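Local coordinates for protein alpha-1,3-glucanase (Paenibacillus glycanilyticus, PDB 6K0P) that probably hydrolyses alpha-1,3-glucan as a glycoside hydrolase of family 87, and binds the disaccharide nigerose, at residues K480-N485 and E510-N515; S540-K545 and T566-N571. The protein carries 1 engineered substitution. All coordinates share one frame; numbering follows the deposited sequence. Where two conformers were deposited one is given.

Contact 1 (K480-N485 and E510-N515); sequences KNVDIN and ENVNIN
Strands 482-485 and 512-515 run parallel in exact register, their axes 4.8 Å apart and inclined by only 3°, so that each residue faces its counterpart thirty positions on across one step of a parallel beta-helix. The backbone rungs continue through the corners at Asn481 and Asn511, where Val482 N reaches Asn511 O (3.1 Å). On one face of the sheet stands a ladder of flat polar groups. Asn513 ND2 meets Asp483 OD1 at 2.9 Å, almost straight along the C-O bond, with carboxylate and amide just 3° from coplanar. Two residues on, Asn515 ND2 gives the same kind of bond to Asn485 OD1 (2.9 Å). Each CG lies beside its own backbone N, opposite the carbonyl carbon (chi1 -66° in Asp483), which lays the two heads side by side. Asn511 ND2 repeats the pattern at the corner with a longer bond to Asn481 OD1 (3.2 Å), the amides twisted somewhat apart. The Asp483 carboxylate is also held by Arg13 through OD2, a pairing likely to favour its charged form. Lys480 and Glu510 extend side by side, and a water links NZ to OE1. The other face is buried and aliphatic: Val512 CG2 lies against Val482 CB (3.9 Å), and Ile484 CD1 touches Ile514 CG1. The polar ladders of asparagine and aspartate run on into adjacent coils, Asn481 to Asp435, Asn485 to Asp440, Asn511 to Asn543 and Asn515 to Asn547, while Leu492 packs on both isoleucines and strands 437-446 and 544-547 flank the pair.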
ATOM      1  N   LYS A 480     -13.447  13.657   7.834  1.00 12.76           N
ATOM      2  CA  LYS A 480     -14.626  14.134   7.132  1.00 11.96           C
ATOM      3  C   LYS A 480     -14.707  13.559   5.729  1.00 12.76           C
ATOM      4  O   LYS A 480     -13.686  13.291   5.087  1.00 13.11           O
ATOM      5  CB  LYS A 480     -14.696  15.666   7.110  1.00 12.75           C
ATOM      6  CG  LYS A 480     -13.531  16.371   6.454  1.00 15.34           C
ATOM      7  CD  LYS A 480     -13.756  17.886   6.482  1.00 17.24           C
ATOM      8  CE  LYS A 480     -12.541  18.656   6.002  1.00 20.42           C
ATOM      9  NZ  LYS A 480     -12.793  20.137   6.004  1.00 23.17           N
ATOM     10  N   ASN A 481     -15.948  13.366   5.269  1.00 12.24           N
ATOM     11  CA  ASN A 481     -16.244  12.933   3.901  1.00 12.58           C
ATOM     12  C   ASN A 481     -15.684  11.537   3.617  1.00 14.05           C
ATOM     13  O   ASN A 481     -14.894  11.322   2.697  1.00 12.75           O
ATOM     14  CB  ASN A 481     -15.766  13.977   2.885  1.00 12.02           C
ATOM     15  CG  ASN A 481     -16.346  15.345   3.171  1.00 14.77           C
ATOM     16  OD1 ASN A 481     -17.555  15.486   3.312  1.00 15.91           O
ATOM     17  ND2 ASN A 481     -15.486  16.353   3.291  1.00 15.20           N
ATOM     18  N   VAL A 482     -16.115  10.576   4.427  1.00 12.82           N
ATOM     19  CA  VAL A 482     -15.579   9.220   4.376  1.00 13.63           C
ATOM     20  C   VAL A 482     -16.714   8.234   4.151  1.00 14.46           C
ATOM     21  O   VAL A 482     -17.740   8.289   4.837  1.00 14.13           O
ATOM     22  CB  VAL A 482     -14.808   8.862   5.658  1.00 13.77           C
ATOM     23  CG1 VAL A 482     -14.279   7.418   5.562  1.00 13.15           C
ATOM     24  CG2 VAL A 482     -13.666   9.819   5.880  1.00 15.25           C
ATOM     25  N   ASP A 483     -16.514   7.317   3.217  1.00 12.42           N
ATOM     26  CA  ASP A 483     -17.414   6.191   3.025  1.00 12.62           C
ATOM     27  C   ASP A 483     -16.679   4.920   3.424  1.00 13.03           C
ATOM     28  O   ASP A 483     -15.610   4.617   2.879  1.00 13.28           O
ATOM     29  CB  ASP A 483     -17.887   6.117   1.578  1.00 14.06           C
ATOM     30  CG  ASP A 483     -18.747   7.295   1.210  1.00 20.83           C
ATOM     31  OD1 ASP A 483     -19.708   7.565   1.951  1.00 20.52           O
ATOM     32  OD2 ASP A 483     -18.445   7.977   0.211  1.00 25.78           O
ATOM     33  N   ILE A 484     -17.252   4.184   4.370  1.00 11.42           N
ATOM     34  CA  ILE A 484     -16.660   2.956   4.893  1.00 11.39           C
ATOM     35  C   ILE A 484     -17.600   1.824   4.509  1.00 12.78           C
ATOM     36  O   ILE A 484     -18.726   1.731   5.025  1.00 12.24           O
ATOM     37  CB  ILE A 484     -16.449   3.027   6.410  1.00 10.98           C
ATOM     38  CG1 ILE A 484     -15.388   4.085   6.732  1.00 13.25           C
ATOM     39  CG2 ILE A 484     -16.045   1.669   6.957  1.00 12.62           C
ATOM     40  CD1 ILE A 484     -15.303   4.460   8.207  1.00 12.21           C
ATOM     41  N   ASN A 485     -17.161   0.977   3.588  1.00 12.39           N
ATOM     42  CA  ASN A 485     -18.014  -0.059   3.023  1.00 13.12           C
ATOM     43  C   ASN A 485     -17.542  -1.421   3.496  1.00 13.14           C
ATOM     44  O   ASN A 485     -16.370  -1.767   3.313  1.00 13.39           O
ATOM     45  CB  ASN A 485     -17.978   0.002   1.498  1.00 13.07           C
ATOM     46  CG  ASN A 485     -18.501   1.313   0.972  1.00 17.40           C
ATOM     47  OD1 ASN A 485     -19.608   1.733   1.318  1.00 17.67           O
ATOM     48  ND2 ASN A 485     -17.703   1.981   0.148  1.00 14.64           N
ATOM     49  N   GLU A 510     -17.295  14.044  10.447  1.00 12.55           N
ATOM     50  CA  GLU A 510     -18.327  14.756   9.693  1.00 14.58           C
ATOM     51  C   GLU A 510     -18.558  14.089   8.343  1.00 14.58           C
ATOM     52  O   GLU A 510     -17.598  13.816   7.616  1.00 14.21           O
ATOM     53  CB  GLU A 510     -17.904  16.211   9.440  1.00 15.92           C
ATOM     54  CG  GLU A 510     -17.504  16.995  10.683  1.00 20.06           C
ATOM     55  CD  GLU A 510     -16.947  18.375  10.356  1.00 27.24           C
ATOM     56  OE1 GLU A 510     -16.620  18.634   9.172  1.00 24.93           O
ATOM     57  OE2 GLU A 510     -16.825  19.197  11.291  1.00 34.75           O
ATOM     58  N   ASN A 511     -19.822  13.874   7.978  1.00 14.20           N
ATOM     59  CA  ASN A 511     -20.190  13.352   6.656  1.00 12.83           C
ATOM     60  C   ASN A 511     -19.530  11.993   6.400  1.00 13.73           C
ATOM     61  O   ASN A 511     -18.683  11.836   5.518  1.00 13.92           O
ATOM     62  CB  ASN A 511     -19.829  14.326   5.525  1.00 14.06           C
ATOM     63  CG  ASN A 511     -20.450  15.689   5.705  1.00 18.62           C
ATOM     64  OD1 ASN A 511     -21.543  15.817   6.249  1.00 21.71           O
ATOM     65  ND2 ASN A 511     -19.758  16.719   5.231  1.00 22.57           N
ATOM     66  N   VAL A 512     -19.938  11.014   7.198  1.00 13.17           N
ATOM     67  CA  VAL A 512     -19.363   9.676   7.143  1.00 13.86           C
ATOM     68  C   VAL A 512     -20.500   8.675   7.012  1.00 14.29           C
ATOM     69  O   VAL A 512     -21.496   8.765   7.736  1.00 15.68           O
ATOM     70  CB  VAL A 512     -18.493   9.378   8.378  1.00 13.37           C
ATOM     71  CG1 VAL A 512     -18.057   7.918   8.397  1.00 13.79           C
ATOM     72  CG2 VAL A 512     -17.277  10.296   8.385  1.00 13.56           C
ATOM     73  N   ASN A 513     -20.354   7.731   6.085  1.00 13.22           N
ATOM     74  CA  ASN A 513     -21.289   6.628   5.917  1.00 15.00           C
ATOM     75  C   ASN A 513     -20.571   5.331   6.255  1.00 13.35           C
ATOM     76  O   ASN A 513     -19.474   5.073   5.743  1.00 13.85           O
ATOM     77  CB  ASN A 513     -21.811   6.582   4.480  1.00 14.17           C
ATOM     78  CG  ASN A 513     -22.594   7.816   4.122  1.00 18.12           C
ATOM     79  OD1 ASN A 513     -23.541   8.180   4.818  1.00 17.73           O
ATOM     80  ND2 ASN A 513     -22.189   8.488   3.052  1.00 19.98           N
ATOM     81  N   ILE A 514     -21.170   4.535   7.133  1.00 14.07           N
ATOM     82  CA  ILE A 514     -20.614   3.253   7.550  1.00 11.80           C
ATOM     83  C   ILE A 514     -21.619   2.182   7.152  1.00 13.93           C
ATOM     84  O   ILE A 514     -22.692   2.072   7.761  1.00 14.14           O
ATOM     85  CB  ILE A 514     -20.333   3.214   9.057  1.00 12.14           C
ATOM     86  CG1 ILE A 514     -19.314   4.301   9.439  1.00 13.49           C
ATOM     87  CG2 ILE A 514     -19.835   1.828   9.465  1.00 14.82           C
ATOM     88  CD1 ILE A 514     -19.353   4.701  10.915  1.00 14.41           C
ATOM     89  N   ASN A 515     -21.282   1.391   6.139  1.00 13.36           N
ATOM     90  CA  ASN A 515     -22.243   0.508   5.484  1.00 13.67           C
ATOM     91  C   ASN A 515     -21.913  -0.948   5.767  1.00 14.51           C
ATOM     92  O   ASN A 515     -20.800  -1.403   5.488  1.00 14.39           O
ATOM     93  CB  ASN A 515     -22.240   0.757   3.977  1.00 14.00           C
ATOM     94  CG  ASN A 515     -22.610   2.178   3.634  1.00 19.90           C
ATOM     95  OD1 ASN A 515     -23.612   2.707   4.124  1.00 22.14           O
ATOM     96  ND2 ASN A 515     -21.788   2.823   2.811  1.00 18.60           N
TER
HETATM   97  O   HOH W   1     -14.778  20.731   8.380  1.00 29.45           O
HETATM   98  O   HOH W   2     -19.399  10.405   3.069  1.00 23.28           O
HETATM   99  O   HOH W   3     -22.076   5.445   1.291  1.00 26.29           O

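Contact 2 (S540-K545 and T566-N571); sequences SFTNVK and TRVSGN
With CG of Asn571 beside its own backbone N (chi1 -53°), the amide swings across to the main chain of Phe541 and Val544, while bends at chi2 and chi4 fold Lys545 back until NZ reaches Gly570 O at 2.8 Å. Asn571 works with both ends. Its ND2 gives a nearly straight bond to Phe541 O (2.9 Å), arriving from above the carbonyl plane, and its OD1 receives Val544 N at 3.0 Å. Phe541 O is thus gripped twice, since Val568 N also donates to it. After the last backbone bond, Asn543 N to Ser569 O (2.8 Å), the OD1 of Asn571 takes the place of a main-chain acceptor for Val544 N. Replacing Asn571 by an alanine would probably leave Val544 N without its acceptor and Phe541 O held by Val568 N with one donor fewer. Beside the rungs, Thr542 OG1 rests against Val568 CB at 3.4 Å, and Thr566 O lies at the edge of the Phe541 ring, in its plane. Trp573 meets that ring edge-to-face and gives NE1 to Val544 O. Gly570 has a positive phi (73°), a shape that favours glycine, and passes close to Asn543 CA. The chemistry implies that backbone bonds hold the strand part of this final coil, and that an amide and an ammonium group bonding to main-chain atoms continue the pairing past its end.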
ATOM      1  N   SER A 540     -17.029  14.334  18.421  1.00 11.50           N
ATOM      2  CA  SER A 540     -18.251  14.889  17.856  0.76 12.43           C
ATOM      3  C   SER A 540     -18.563  14.216  16.528  1.00 13.28           C
ATOM      4  O   SER A 540     -17.656  13.876  15.762  1.00 13.69           O
ATOM      5  CB  SER A 540     -18.102  16.392  17.631  0.76 17.37           C
ATOM      6  OG  SER A 540     -17.836  17.059  18.851  0.76 18.37           O
ATOM      7  N   PHE A 541     -19.856  14.040  16.260  1.00 12.15           N
ATOM      8  CA  PHE A 541     -20.343  13.357  15.067  1.00 13.32           C
ATOM      9  C   PHE A 541     -21.412  14.213  14.411  1.00 15.20           C
ATOM     10  O   PHE A 541     -22.411  14.558  15.048  1.00 14.20           O
ATOM     11  CB  PHE A 541     -20.906  11.979  15.426  1.00 13.55           C
ATOM     12  CG  PHE A 541     -19.901  11.084  16.092  1.00 11.25           C
ATOM     13  CD1 PHE A 541     -19.611  11.227  17.442  1.00 12.77           C
ATOM     14  CD2 PHE A 541     -19.209  10.128  15.359  1.00 12.60           C
ATOM     15  CE1 PHE A 541     -18.669  10.422  18.060  1.00 13.91           C
ATOM     16  CE2 PHE A 541     -18.271   9.316  15.966  1.00 13.52           C
ATOM     17  CZ  PHE A 541     -17.991   9.461  17.318  1.00 14.52           C
ATOM     18  N   THR A 542     -21.198  14.558  13.146  1.00 12.19           N
ATOM     19  CA  THR A 542     -22.157  15.316  12.354  1.00 14.06           C
ATOM     20  C   THR A 542     -22.396  14.539  11.070  1.00 16.15           C
ATOM     21  O   THR A 542     -21.445  14.240  10.344  1.00 15.33           O
ATOM     22  CB  THR A 542     -21.594  16.697  12.020  1.00 15.31           C
ATOM     23  OG1 THR A 542     -21.202  17.361  13.225  1.00 15.46           O
ATOM     24  CG2 THR A 542     -22.634  17.541  11.285  1.00 17.63           C
ATOM     25  N   ASN A 543     -23.656  14.217  10.787  1.00 15.33           N
ATOM     26  CA  ASN A 543     -24.015  13.538   9.543  1.00 14.17           C
ATOM     27  C   ASN A 543     -23.254  12.220   9.388  1.00 14.96           C
ATOM     28  O   ASN A 543     -22.696  11.918   8.329  1.00 14.17           O
ATOM     29  CB  ASN A 543     -23.819  14.447   8.327  1.00 15.21           C
ATOM     30  CG  ASN A 543     -24.533  13.928   7.100  1.00 27.75           C
ATOM     31  OD1 ASN A 543     -25.558  13.253   7.207  1.00 28.12           O
ATOM     32  ND2 ASN A 543     -23.992  14.228   5.924  1.00 24.69           N
ATOM     33  N   VAL A 544     -23.234  11.433  10.459  1.00 13.06           N
ATOM     34  CA  VAL A 544     -22.614  10.111  10.447  1.00 13.90           C
ATOM     35  C   VAL A 544     -23.743   9.087  10.418  1.00 14.92           C
ATOM     36  O   VAL A 544     -24.537   8.988  11.363  1.00 14.44           O
ATOM     37  CB  VAL A 544     -21.673   9.909  11.641  1.00 13.74           C
ATOM     38  CG1 VAL A 544     -21.112   8.484  11.640  1.00 14.05           C
ATOM     39  CG2 VAL A 544     -20.527  10.932  11.598  1.00 12.93           C
ATOM     40  N   LYS A 545     -23.835   8.341   9.320  1.00 14.46           N
ATOM     41  CA  LYS A 545     -24.869   7.332   9.134  1.00 14.16           C
ATOM     42  C   LYS A 545     -24.264   5.946   9.321  1.00 16.03           C
ATOM     43  O   LYS A 545     -23.215   5.637   8.745  1.00 15.73           O
ATOM     44  CB  LYS A 545     -25.476   7.439   7.733  1.00 17.49           C
ATOM     45  CG  LYS A 545     -26.220   8.752   7.455  1.00 18.07           C
ATOM     46  CD  LYS A 545     -27.295   9.011   8.514  1.00 22.71           C
ATOM     47  CE  LYS A 545     -28.344  10.007   8.025  1.00 24.70           C
ATOM     48  NZ  LYS A 545     -27.796  11.375   7.845  1.00 22.21           N
ATOM     49  N   THR A 566     -20.730  13.222  21.222  1.00 15.06           N
ATOM     50  CA  THR A 566     -21.575  14.376  20.908  1.00 14.76           C
ATOM     51  C   THR A 566     -22.226  14.154  19.549  1.00 14.89           C
ATOM     52  O   THR A 566     -21.540  14.133  18.522  1.00 14.81           O
ATOM     53  CB  THR A 566     -20.766  15.671  20.918  1.00 19.03           C
ATOM     54  OG1 THR A 566     -20.247  15.890  22.235  1.00 20.79           O
ATOM     55  CG2 THR A 566     -21.650  16.857  20.524  1.00 24.74           C
ATOM     56  N   ARG A 567     -23.550  14.008  19.542  1.00 15.37           N
ATOM     57  CA  ARG A 567     -24.319  13.874  18.305  1.00 15.14           C
ATOM     58  C   ARG A 567     -24.781  15.273  17.919  1.00 15.69           C
ATOM     59  O   ARG A 567     -25.809  15.763  18.391  1.00 17.10           O
ATOM     60  CB  ARG A 567     -25.504  12.943  18.518  1.00 17.40           C
ATOM     61  CG  ARG A 567     -25.137  11.487  18.802  1.00 16.76           C
ATOM     62  CD  ARG A 567     -26.338  10.771  19.397  1.00 16.22           C
ATOM     63  NE  ARG A 567     -26.165   9.326  19.538  1.00 15.22           N
ATOM     64  CZ  ARG A 567     -25.517   8.741  20.542  1.00 15.46           C
ATOM     65  NH1 ARG A 567     -24.944   9.466  21.498  1.00 16.40           N
ATOM     66  NH2 ARG A 567     -25.424   7.421  20.587  1.00 16.67           N
ATOM     67  N   VAL A 568     -24.010  15.935  17.058  1.00 15.69           N
ATOM     68  CA  VAL A 568     -24.325  17.315  16.693  1.00 15.48           C
ATOM     69  C   VAL A 568     -25.640  17.378  15.924  1.00 18.03           C
ATOM     70  O   VAL A 568     -26.584  18.072  16.324  1.00 19.24           O
ATOM     71  CB  VAL A 568     -23.160  17.947  15.911  1.00 17.67           C
ATOM     72  CG1 VAL A 568     -23.495  19.386  15.548  1.00 19.15           C
ATOM     73  CG2 VAL A 568     -21.874  17.886  16.733  1.00 16.82           C
ATOM     74  N   SER A 569     -25.722  16.645  14.819  1.00 14.21           N
ATOM     75  CA  SER A 569     -26.899  16.600  13.964  1.00 16.40           C
ATOM     76  C   SER A 569     -26.676  15.512  12.926  1.00 18.25           C
ATOM     77  O   SER A 569     -25.538  15.103  12.667  1.00 15.87           O
ATOM     78  CB  SER A 569     -27.129  17.936  13.253  1.00 20.07           C
ATOM     79  OG  SER A 569     -26.051  18.241  12.379  1.00 20.52           O
ATOM     80  N   GLY A 570     -27.777  15.045  12.341  1.00 17.77           N
ATOM     81  CA  GLY A 570     -27.709  14.190  11.170  1.00 18.03           C
ATOM     82  C   GLY A 570     -27.255  12.767  11.406  1.00 15.80           C
ATOM     83  O   GLY A 570     -26.899  12.083  10.442  1.00 16.87           O
ATOM     84  N   ASN A 571     -27.256  12.288  12.646  1.00 14.15           N
ATOM     85  CA  ASN A 571     -26.835  10.925  12.947  1.00 16.37           C
ATOM     86  C   ASN A 571     -28.056  10.030  13.125  1.00 21.40           C
ATOM     87  O   ASN A 571     -29.041  10.428  13.755  1.00 23.25           O
ATOM     88  CB  ASN A 571     -25.969  10.886  14.211  1.00 16.19           C
ATOM     89  CG  ASN A 571     -24.802  11.865  14.153  1.00 16.89           C
ATOM     90  OD1 ASN A 571     -23.897  11.720  13.331  1.00 14.76           O
ATOM     91  ND2 ASN A 571     -24.817  12.867  15.030  1.00 16.48           N
TER

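Both contacts join successive coils of the same right-handed parallel beta-helix, and they adjoin: strand 512-515 of contact 1 pairs with strand 544-547, which begins in contact 2, through probable hydrogen bonds from Ile514 N to Lys545 O and Lys545 N to Val512 O. Contact 1 is partly buried, about 21 Å from the centre of the chain to its own centre, whereas contact 2 is a surface contact at about 31 Å, near the C-terminus. Their chemistry follows that position. In contact 1 equivalent positions pair, a polar ladder of asparagine and aspartate on one face and aliphatic side chains on the other; at the end, side chains bond mostly to backbone and the register slips.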